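Side-chain contacts in signal transduction protein TRAP (Staphylococcus aureus, PDB 4AE5), which probably acts in signal transduction as a regulator of staphylococcal pathogenesis, promoting RNAIII synthesis, toxin expression and biofilm formation when phosphorylated: residues A[67-72]-A[124-129]; A[92-97]-A[137-142]; A[51-56]-A[113-118]. All blocks are in the same frame, centred on the assembly; numbering follows the deposited sequence.

In the fold
All three contacts are buried, yet they belong to different layers of the fold, an antiparallel sheet closed into a barrel with helices and loops packed outside. Contact 1 sets helix 123-131 against the outer face of strand 67-73, and contact 2 lies farthest from the chain centre, joining two irregular segments through a pair of phenylalanines. Contact 3 is inside the barrel. F118 ties the layers together, since its ring meets F129 of contact 1 and both F94 and F139 of contact 2. Strands 67-73 and 114-120 are neighbours, so contacts 1 and 3 share a sheet, but contacts 1 and 2 are mainly apolar whereas contact 3 is polar and binds a formic acid molecule.

Contact 1 (A[67-72]-A[124-129]); sequences FYCAIF and HAYEDF
Y126 reaches from helix 123-131 to F67, C69 and I71, the alternate residues of strand 67-73 that face it, where the helix packs on the outer side of a barrel of antiparallel strands. Over these short segments the two axes pass 9.0 Å apart at 43°, a gap that suits one large ring laid between helix and strand. With CG anti to the backbone N (chi1 172°), the tyrosine leaves the helix toward the sheet. Its CB is met by CE2 of F67 at 3.6 Å, the two side chains crossing at about a right angle; the same CE2 also approaches CG and CD2 of Y126. Farther out, the ring lies over C69: the cysteine CB sits on one face, 3.6 Å from the ring centroid and nearer the rim, so that it comes to 3.4 Å from Y126 CZ. This is a CH-pi contact, and a small residue such as cysteine lets the ring come this close to the strand. C69 SG approaches the Y126 ring obliquely, 4.2 Å from its centroid, a sulfur-aromatic contact. At the tip, the buried hydroxyl is satisfied by a hydrogen bond to E159 on neighbouring strand 158-164, so tyrosine suits a buried place that offers its hydroxyl a carboxylate partner. Beside that bond, the methyl CD1 of I71 lies 3.7 Å from Y126 OH.

Contact 2 (A[92-97]-A[137-142]); sequences DNFRNF and DHFSKD
F94 and F139 are brought together by different first torsions: in F94, CG stands between the backbone N and the carbonyl carbon (chi1 63°), while in F139 it is anti to the carbonyl carbon (chi1 -62°). Both rings thereby extend into the gap between segments whose nearest CA atoms, F94 CA and H138 CA, are 10.8 Å apart. The edge of F139 is directed toward the face of F94 in an offset edge-to-face pair, with planes at 79° and centroids 5.8 Å apart. The far edge of F139, CZ and CE2, meets the CD2-CE2 side of the F94 ring, with F139 CZ 3.9 Å from F94 CE2. The pair lies against the outer side of the barrel, where F139 also meets F118 of strand 114-120 edge-to-face and F94 does the same with Y103 of strand 100-108. Phenylalanine suits both places because its long, flat side chain can span the gap without burying a polar group. The pair joins a 3-10 turn, residues 93-96, to the segment leading into helix 141-144, whose N-cap, S140, caps the backbone N of A143 with OG. On the turn itself, R95 NH2 forms a salt bridge with D92 OD2 at 2.8 Å, the carboxylate oxygen lying nearly in the guanidinium plane.

Contact 3 (A[51-56]-A[113-118]); sequences SIYEVI and TYKIYF. With FMT (formic acid), chain E.
Y53 and K115 cross at about a right angle, the lysine chain passing over one face of the tyrosine ring. K115 CE stands 4.1 Å from the ring centroid, 29° off its normal, in a CH-pi contact that gives the apolar part of the long side chain an aromatic surface to rest on. The edge of the same ring is used differently: the carbonyl oxygen T113 O lies in its plane, 4.0 Å from Y53 CE2. K115 leaves its strand with CG anti to the backbone N and then bends at chi3 (71°), which carries the ammonium beyond the ring toward polar partners. There K115 NZ donates to a water, 2.7 Å from its oxygen; that water also hydrogen-bonds Y53 OH, so the two residues are linked both by ring packing and through solvent.

Two residues further along the same strand, Y117 presents its edge, with O1 of a bound formic acid molecule in the ring plane. That single oxygen receives two bonds, each 2.8 Å long, one from K115 NZ and one from Y117 OH. Lysine suits the place because a positive charge would favour the ligand as formate, while tyrosine adds a neutral donor on a rigid arm. Y8 OH and R160 NH1 also bind the ligand, which probably came from the crystallisation liquor. Strands 51-59 and 114-120 are separated in the sheet by strand 100-108, and their side chains meet within the closed barrel, forming with Y8 and R160 a polar pocket in the barrel interior, which could suit a small anion; no natural ligand is implied.

Contact 1 (A[67-72]-A[124-129])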
loop_
_atom_site.group_PDB
_atom_site.type_symbol
_atom_site.label_atom_id
_atom_site.label_comp_id
_atom_site.label_asym_id
_atom_site.label_seq_id
_atom_site.Cartn_x
_atom_site.Cartn_y
_atom_site.Cartn_z
ATOM N N PHE A 67 -11.519 -0.189 -1.214
ATOM C CA PHE A 67 -10.939 0.415 0.015
ATOM C C PHE A 67 -9.512 -0.123 0.104
ATOM O O PHE A 67 -9.260 -1.284 -0.196
ATOM C CB PHE A 67 -11.694 -0.096 1.230
ATOM C CG PHE A 67 -11.041 0.215 2.550
ATOM C CD1 PHE A 67 -11.369 1.418 3.199
ATOM C CD2 PHE A 67 -10.135 -0.686 3.166
ATOM C CE1 PHE A 67 -10.783 1.725 4.422
ATOM C CE2 PHE A 67 -9.523 -0.358 4.380
ATOM C CZ PHE A 67 -9.855 0.846 5.003
ATOM N N TYR A 68 -8.574 0.719 0.479
ATOM C CA TYR A 68 -7.197 0.256 0.722
ATOM C C TYR A 68 -6.748 0.622 2.128
ATOM O O TYR A 68 -7.102 1.717 2.625
ATOM C CB TYR A 68 -6.238 0.888 -0.289
ATOM C CG TYR A 68 -6.497 0.387 -1.675
ATOM C CD1 TYR A 68 -7.436 1.011 -2.520
ATOM C CD2 TYR A 68 -5.831 -0.726 -2.142
ATOM C CE1 TYR A 68 -7.742 0.498 -3.784
ATOM C CE2 TYR A 68 -6.084 -1.244 -3.398
ATOM C CZ TYR A 68 -7.038 -0.584 -4.249
ATOM O OH TYR A 68 -7.314 -1.158 -5.482
ATOM N N CYS A 69 -5.987 -0.256 2.755
ATOM C CA CYS A 69 -5.159 0.125 3.879
ATOM C C CYS A 69 -3.662 0.092 3.507
ATOM O O CYS A 69 -3.195 -0.942 3.024
ATOM C CB CYS A 69 -5.394 -0.809 5.079
ATOM S SG CYS A 69 -4.521 -0.245 6.595
ATOM N N ALA A 70 -2.981 1.209 3.713
ATOM C CA ALA A 70 -1.548 1.344 3.607
ATOM C C ALA A 70 -0.935 1.160 5.000
ATOM O O ALA A 70 -1.247 1.915 5.953
ATOM C CB ALA A 70 -1.152 2.699 3.041
ATOM N N ILE A 71 -0.096 0.148 5.127
ATOM C CA ILE A 71 0.586 -0.101 6.427
ATOM C C ILE A 71 2.012 0.336 6.293
ATOM O O ILE A 71 2.702 -0.125 5.407
ATOM C CB ILE A 71 0.569 -1.593 6.843
ATOM C CG1 ILE A 71 -0.872 -2.082 6.786
ATOM C CG2 ILE A 71 1.231 -1.788 8.243
ATOM C CD1 ILE A 71 -1.005 -3.607 6.914
ATOM N N PHE A 72 2.458 1.208 7.184
ATOM C CA PHE A 72 3.857 1.638 7.154
ATOM C C PHE A 72 4.580 0.888 8.225
ATOM O O PHE A 72 4.104 0.870 9.381
ATOM C CB PHE A 72 3.957 3.161 7.415
ATOM C CG PHE A 72 3.435 3.969 6.269
ATOM C CD1 PHE A 72 2.069 4.096 6.101
ATOM C CD2 PHE A 72 4.291 4.595 5.371
ATOM C CE1 PHE A 72 1.533 4.859 5.066
ATOM C CE2 PHE A 72 3.753 5.372 4.304
ATOM C CZ PHE A 72 2.382 5.465 4.153
ATOM N N HIS A 124 -15.080 -2.409 6.250
ATOM C CA HIS A 124 -15.392 -3.455 7.206
ATOM C C HIS A 124 -14.642 -4.757 6.905
ATOM O O HIS A 124 -14.238 -5.465 7.828
ATOM C CB HIS A 124 -16.884 -3.739 7.313
ATOM C CG HIS A 124 -17.665 -2.685 8.069
ATOM N ND1 HIS A 124 -17.079 -1.759 8.859
ATOM C CD2 HIS A 124 -19.042 -2.501 8.205
ATOM C CE1 HIS A 124 -18.031 -0.987 9.444
ATOM N NE2 HIS A 124 -19.232 -1.448 9.041
ATOM N N ALA A 125 -14.562 -5.117 5.624
ATOM C CA ALA A 125 -13.930 -6.368 5.218
ATOM C C ALA A 125 -12.461 -6.385 5.647
ATOM O O ALA A 125 -11.941 -7.418 6.055
ATOM C CB ALA A 125 -14.027 -6.550 3.705
ATOM N N TYR A 126 -11.809 -5.251 5.494
ATOM C CA TYR A 126 -10.378 -5.142 5.883
ATOM C C TYR A 126 -10.299 -5.267 7.436
ATOM O O TYR A 126 -9.460 -5.967 7.958
ATOM C CB TYR A 126 -9.746 -3.850 5.379
ATOM C CG TYR A 126 -8.343 -3.698 5.980
ATOM C CD1 TYR A 126 -7.307 -4.559 5.574
ATOM C CD2 TYR A 126 -8.122 -2.810 7.049
ATOM C CE1 TYR A 126 -6.028 -4.431 6.130
ATOM C CE2 TYR A 126 -6.867 -2.699 7.655
ATOM C CZ TYR A 126 -5.832 -3.504 7.187
ATOM O OH TYR A 126 -4.620 -3.395 7.785
ATOM N N GLU A 127 -11.159 -4.580 8.169
ATOM C CA GLU A 127 -11.099 -4.622 9.633
ATOM C C GLU A 127 -11.428 -5.989 10.210
ATOM O O GLU A 127 -10.834 -6.385 11.184
ATOM C CB GLU A 127 -12.007 -3.529 10.241
ATOM C CG GLU A 127 -11.483 -2.152 9.914
ATOM C CD GLU A 127 -12.103 -1.025 10.677
ATOM O OE1 GLU A 127 -13.288 -1.097 11.023
ATOM O OE2 GLU A 127 -11.349 -0.047 10.927
ATOM N N ASP A 128 -12.303 -6.736 9.540
ATOM C CA ASP A 128 -12.497 -8.158 9.882
ATOM C C ASP A 128 -11.232 -9.023 9.642
ATOM O O ASP A 128 -10.853 -9.844 10.456
ATOM C CB ASP A 128 -13.705 -8.692 9.136
ATOM C CG ASP A 128 -14.990 -8.062 9.663
ATOM O OD1 ASP A 128 -14.886 -7.477 10.755
ATOM O OD2 ASP A 128 -16.003 -7.982 8.976
ATOM N N PHE A 129 -10.562 -8.768 8.533
ATOM C CA PHE A 129 -9.357 -9.516 8.208
ATOM C C PHE A 129 -8.257 -9.158 9.235
ATOM O O PHE A 129 -7.469 -10.019 9.765
ATOM C CB PHE A 129 -8.943 -9.177 6.750
ATOM C CG PHE A 129 -7.482 -9.484 6.426
ATOM C CD1 PHE A 129 -7.034 -10.776 6.505
ATOM C CD2 PHE A 129 -6.593 -8.472 5.996
ATOM C CE1 PHE A 129 -5.735 -11.119 6.217
ATOM C CE2 PHE A 129 -5.264 -8.815 5.667
ATOM C CZ PHE A 129 -4.859 -10.131 5.778
#

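Contact 2 (A[92-97]-A[137-142])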
loop_
_atom_site.group_PDB
_atom_site.type_symbol
_atom_site.label_atom_id
_atom_site.label_comp_id
_atom_site.label_asym_id
_atom_site.label_seq_id
_atom_site.Cartn_x
_atom_site.Cartn_y
_atom_site.Cartn_z
ATOM N N ASP A 92 -0.067 -17.217 1.590
ATOM C CA ASP A 92 -0.965 -16.572 0.691
ATOM C C ASP A 92 -2.460 -16.724 0.960
ATOM O O ASP A 92 -3.230 -16.194 0.203
ATOM C CB ASP A 92 -0.718 -17.103 -0.738
ATOM C CG ASP A 92 -0.150 -16.073 -1.602
ATOM O OD1 ASP A 92 0.485 -15.259 -0.999
ATOM O OD2 ASP A 92 -0.320 -16.029 -2.835
ATOM N N ASN A 93 -2.843 -17.452 1.982
ATOM C CA ASN A 93 -4.240 -17.873 2.150
ATOM C C ASN A 93 -5.238 -16.732 2.353
ATOM O O ASN A 93 -6.389 -16.878 2.079
ATOM C CB ASN A 93 -4.403 -18.868 3.275
ATOM C CG ASN A 93 -5.802 -19.435 3.361
ATOM O OD1 ASN A 93 -6.402 -19.759 2.370
ATOM N ND2 ASN A 93 -6.316 -19.543 4.549
ATOM N N PHE A 94 -4.725 -15.613 2.830
ATOM C CA PHE A 94 -5.489 -14.398 3.003
ATOM C C PHE A 94 -6.172 -13.957 1.735
ATOM O O PHE A 94 -7.156 -13.329 1.773
ATOM C CB PHE A 94 -4.640 -13.281 3.616
ATOM C CG PHE A 94 -3.470 -12.837 2.791
ATOM C CD1 PHE A 94 -3.644 -12.059 1.687
ATOM C CD2 PHE A 94 -2.176 -13.143 3.166
ATOM C CE1 PHE A 94 -2.581 -11.623 0.946
ATOM C CE2 PHE A 94 -1.095 -12.696 2.433
ATOM C CZ PHE A 94 -1.304 -11.937 1.321
ATOM N N ARG A 95 -5.614 -14.359 0.607
ATOM C CA ARG A 95 -6.222 -14.054 -0.669
ATOM C C ARG A 95 -7.652 -14.607 -0.813
ATOM O O ARG A 95 -8.448 -14.117 -1.612
ATOM C CB ARG A 95 -5.341 -14.669 -1.732
ATOM C CG ARG A 95 -5.853 -14.598 -3.144
ATOM C CD ARG A 95 -5.208 -15.780 -3.933
ATOM N NE ARG A 95 -3.753 -15.647 -4.047
ATOM C CZ ARG A 95 -3.074 -15.418 -5.196
ATOM N NH1 ARG A 95 -3.692 -15.250 -6.370
ATOM N NH2 ARG A 95 -1.747 -15.343 -5.160
ATOM N N ASN A 96 -7.971 -15.616 -0.024
ATOM C CA ASN A 96 -9.337 -16.165 -0.051
ATOM C C ASN A 96 -10.295 -15.627 1.009
ATOM O O ASN A 96 -11.466 -16.035 1.031
ATOM C CB ASN A 96 -9.289 -17.668 0.104
ATOM C CG ASN A 96 -8.515 -18.297 -0.996
ATOM O OD1 ASN A 96 -7.559 -18.967 -0.720
ATOM N ND2 ASN A 96 -8.853 -17.970 -2.246
ATOM N N PHE A 97 -9.825 -14.719 1.839
ATOM C CA PHE A 97 -10.701 -14.116 2.871
ATOM C C PHE A 97 -11.792 -13.215 2.272
ATOM O O PHE A 97 -11.631 -12.560 1.236
ATOM C CB PHE A 97 -9.829 -13.372 3.913
ATOM C CG PHE A 97 -9.121 -14.258 4.912
ATOM C CD1 PHE A 97 -8.647 -15.527 4.582
ATOM C CD2 PHE A 97 -8.949 -13.818 6.209
ATOM C CE1 PHE A 97 -7.985 -16.315 5.518
ATOM C CE2 PHE A 97 -8.295 -14.595 7.143
ATOM C CZ PHE A 97 -7.791 -15.827 6.789
ATOM N N ASP A 137 -0.781 -12.511 13.209
ATOM C CA ASP A 137 0.447 -13.212 13.451
ATOM C C ASP A 137 1.538 -12.836 12.441
ATOM O O ASP A 137 2.725 -13.305 12.573
ATOM C CB ASP A 137 0.213 -14.726 13.456
ATOM C CG ASP A 137 -0.582 -15.199 14.666
ATOM O OD1 ASP A 137 -0.659 -14.547 15.730
ATOM O OD2 ASP A 137 -1.193 -16.270 14.551
ATOM N N HIS A 138 1.147 -12.098 11.386
ATOM C CA HIS A 138 2.082 -11.760 10.279
ATOM C C HIS A 138 2.321 -10.282 9.958
ATOM O O HIS A 138 3.443 -9.920 9.542
ATOM C CB HIS A 138 1.711 -12.554 9.010
ATOM C CG HIS A 138 1.585 -14.005 9.259
ATOM N ND1 HIS A 138 2.649 -14.823 9.376
ATOM C CD2 HIS A 138 0.470 -14.786 9.492
ATOM C CE1 HIS A 138 2.222 -16.062 9.662
ATOM N NE2 HIS A 138 0.897 -16.030 9.742
ATOM N N PHE A 139 1.297 -9.425 10.108
ATOM C CA PHE A 139 1.314 -8.070 9.535
ATOM C C PHE A 139 1.111 -7.011 10.629
ATOM O O PHE A 139 1.151 -5.773 10.319
ATOM C CB PHE A 139 0.254 -7.878 8.410
ATOM C CG PHE A 139 0.455 -8.782 7.202
ATOM C CD1 PHE A 139 1.597 -8.646 6.411
ATOM C CD2 PHE A 139 -0.465 -9.770 6.893
ATOM C CE1 PHE A 139 1.771 -9.455 5.298
ATOM C CE2 PHE A 139 -0.284 -10.624 5.796
ATOM C CZ PHE A 139 0.859 -10.489 5.010
ATOM N N SER A 140 0.799 -7.448 11.860
ATOM C CA SER A 140 0.530 -6.480 12.969
ATOM C C SER A 140 1.838 -5.854 13.490
ATOM O O SER A 140 2.926 -6.400 13.273
ATOM C CB SER A 140 -0.103 -7.130 14.192
ATOM O OG SER A 140 0.732 -8.194 14.674
ATOM N N LYS A 141 1.659 -4.805 14.286
ATOM C CA LYS A 141 2.739 -4.182 15.019
ATOM C C LYS A 141 3.485 -5.201 15.860
ATOM O O LYS A 141 4.721 -5.274 15.764
ATOM C CB LYS A 141 2.170 -3.086 15.943
ATOM C CG LYS A 141 3.217 -2.102 16.444
ATOM C CD LYS A 141 2.686 -1.095 17.505
ATOM C CE LYS A 141 3.859 -0.191 17.857
ATOM N NZ LYS A 141 3.522 1.068 18.594
ATOM N N ASP A 142 2.732 -5.990 16.654
ATOM C CA ASP A 142 3.298 -7.038 17.484
ATOM C C ASP A 142 4.117 -8.027 16.631
ATOM O O ASP A 142 5.277 -8.290 16.942
ATOM C CB ASP A 142 2.223 -7.784 18.297
ATOM C CG ASP A 142 1.790 -6.985 19.583
ATOM O OD1 ASP A 142 2.386 -5.929 19.887
ATOM O OD2 ASP A 142 0.863 -7.386 20.297
#

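Contact 3 (A[51-56]-A[113-118])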
loop_
_atom_site.group_PDB
_atom_site.type_symbol
_atom_site.label_atom_id
_atom_site.label_comp_id
_atom_site.label_asym_id
_atom_site.label_seq_id
_atom_site.Cartn_x
_atom_site.Cartn_y
_atom_site.Cartn_z
ATOM N N SER A 51 6.854 9.410 -3.388
ATOM C CA SER A 51 7.533 8.449 -2.532
ATOM C C SER A 51 7.647 7.278 -3.464
ATOM O O SER A 51 6.610 6.869 -3.997
ATOM C CB SER A 51 6.600 8.051 -1.394
ATOM O OG SER A 51 6.412 9.143 -0.495
ATOM N N ILE A 52 8.852 6.740 -3.665
ATOM C CA ILE A 52 9.023 5.656 -4.638
ATOM C C ILE A 52 9.241 4.315 -3.917
ATOM O O ILE A 52 9.988 4.300 -2.918
ATOM C CB ILE A 52 10.249 5.936 -5.562
ATOM C CG1 ILE A 52 10.019 7.193 -6.404
ATOM C CG2 ILE A 52 10.434 4.832 -6.553
ATOM C CD1 ILE A 52 11.294 7.841 -6.946
ATOM N N TYR A 53 8.671 3.213 -4.453
ATOM C CA TYR A 53 8.836 1.812 -3.940
ATOM C C TYR A 53 9.004 0.842 -5.093
ATOM O O TYR A 53 8.361 1.035 -6.152
ATOM C CB TYR A 53 7.605 1.366 -3.147
ATOM C CG TYR A 53 7.357 2.218 -1.994
ATOM C CD1 TYR A 53 6.649 3.380 -2.161
ATOM C CD2 TYR A 53 7.796 1.849 -0.719
ATOM C CE1 TYR A 53 6.453 4.226 -1.122
ATOM C CE2 TYR A 53 7.607 2.702 0.359
ATOM C CZ TYR A 53 6.926 3.881 0.137
ATOM O OH TYR A 53 6.610 4.746 1.139
ATOM N N GLU A 54 9.860 -0.180 -4.920
ATOM C CA GLU A 54 9.841 -1.329 -5.810
ATOM C C GLU A 54 8.741 -2.285 -5.371
ATOM O O GLU A 54 8.546 -2.478 -4.159
ATOM C CB GLU A 54 11.141 -2.088 -5.711
ATOM C CG GLU A 54 12.325 -1.490 -6.425
ATOM C CD GLU A 54 13.445 -2.520 -6.546
ATOM O OE1 GLU A 54 13.192 -3.612 -7.118
ATOM O OE2 GLU A 54 14.550 -2.264 -6.027
ATOM N N VAL A 55 8.021 -2.852 -6.345
ATOM C CA VAL A 55 6.999 -3.884 -6.081
ATOM C C VAL A 55 7.677 -5.267 -5.900
ATOM O O VAL A 55 8.226 -5.866 -6.880
ATOM C CB VAL A 55 5.972 -3.945 -7.207
ATOM C CG1 VAL A 55 4.964 -5.057 -6.888
ATOM C CG2 VAL A 55 5.276 -2.596 -7.318
ATOM N N ILE A 56 7.708 -5.740 -4.656
ATOM C CA ILE A 56 8.380 -7.023 -4.280
ATOM C C ILE A 56 7.450 -8.211 -4.551
ATOM O O ILE A 56 7.879 -9.288 -5.066
ATOM C CB ILE A 56 8.731 -7.029 -2.762
ATOM C CG1 ILE A 56 9.610 -5.833 -2.386
ATOM C CG2 ILE A 56 9.441 -8.317 -2.336
ATOM C CD1 ILE A 56 10.724 -5.681 -3.431
ATOM N N THR A 113 11.540 2.324 5.616
ATOM C CA THR A 113 10.136 2.058 6.047
ATOM C C THR A 113 9.474 1.296 4.923
ATOM O O THR A 113 9.342 1.802 3.798
ATOM C CB THR A 113 9.388 3.356 6.439
ATOM O OG1 THR A 113 10.104 3.971 7.508
ATOM C CG2 THR A 113 7.983 3.077 7.033
ATOM N N TYR A 114 9.118 0.061 5.200
ATOM C CA TYR A 114 8.411 -0.772 4.196
ATOM C C TYR A 114 6.943 -0.385 4.161
ATOM O O TYR A 114 6.456 0.322 5.100
ATOM C CB TYR A 114 8.684 -2.270 4.451
ATOM C CG TYR A 114 9.995 -2.827 3.821
ATOM C CD1 TYR A 114 11.235 -2.578 4.405
ATOM C CD2 TYR A 114 9.963 -3.665 2.706
ATOM C CE1 TYR A 114 12.416 -3.062 3.856
ATOM C CE2 TYR A 114 11.153 -4.185 2.137
ATOM C CZ TYR A 114 12.373 -3.882 2.717
ATOM O OH TYR A 114 13.564 -4.389 2.184
ATOM N N LYS A 115 6.269 -0.726 3.039
ATOM C CA LYS A 115 4.844 -0.432 2.922
ATOM C C LYS A 115 4.113 -1.652 2.407
ATOM O O LYS A 115 4.635 -2.433 1.562
ATOM C CB LYS A 115 4.578 0.864 2.125
ATOM C CG LYS A 115 3.102 1.334 2.167
ATOM C CD LYS A 115 2.968 2.832 1.834
ATOM C CE LYS A 115 3.239 3.090 0.381
ATOM N NZ LYS A 115 2.974 4.540 0.065
ATOM N N ILE A 116 2.892 -1.831 2.910
ATOM C CA ILE A 116 1.994 -2.866 2.387
ATOM C C ILE A 116 0.690 -2.119 1.976
ATOM O O ILE A 116 0.212 -1.287 2.758
ATOM C CB ILE A 116 1.656 -3.956 3.414
ATOM C CG1 ILE A 116 2.882 -4.906 3.532
ATOM C CG2 ILE A 116 0.359 -4.743 2.963
ATOM C CD1 ILE A 116 2.788 -5.766 4.799
ATOM N N TYR A 117 0.165 -2.404 0.782
ATOM C CA TYR A 117 -1.243 -2.097 0.474
ATOM C C TYR A 117 -2.084 -3.363 0.566
ATOM O O TYR A 117 -1.773 -4.337 -0.128
ATOM C CB TYR A 117 -1.447 -1.495 -0.947
ATOM C CG TYR A 117 -0.995 -0.023 -1.214
ATOM C CD1 TYR A 117 -0.636 0.849 -0.158
ATOM C CD2 TYR A 117 -0.951 0.505 -2.504
ATOM C CE1 TYR A 117 -0.230 2.174 -0.408
ATOM C CE2 TYR A 117 -0.564 1.866 -2.742
ATOM C CZ TYR A 117 -0.214 2.673 -1.691
ATOM O OH TYR A 117 0.191 3.997 -1.879
ATOM N N PHE A 118 -3.208 -3.305 1.317
ATOM C CA PHE A 118 -4.264 -4.286 1.284
ATOM C C PHE A 118 -5.465 -3.605 0.662
ATOM O O PHE A 118 -5.917 -2.528 1.115
ATOM C CB PHE A 118 -4.606 -4.857 2.670
ATOM C CG PHE A 118 -3.694 -5.969 3.134
ATOM C CD1 PHE A 118 -3.641 -7.224 2.460
ATOM C CD2 PHE A 118 -2.851 -5.771 4.259
ATOM C CE1 PHE A 118 -2.832 -8.272 2.967
ATOM C CE2 PHE A 118 -2.055 -6.818 4.755
ATOM C CZ PHE A 118 -1.997 -8.045 4.031
HETATM C C FMT E . -0.498 5.722 1.423
HETATM O O1 FMT E . 0.375 5.208 0.685
HETATM O O2 FMT E . -0.118 6.713 2.261
HETATM O O HOH W 1 4.275 6.805 0.808
#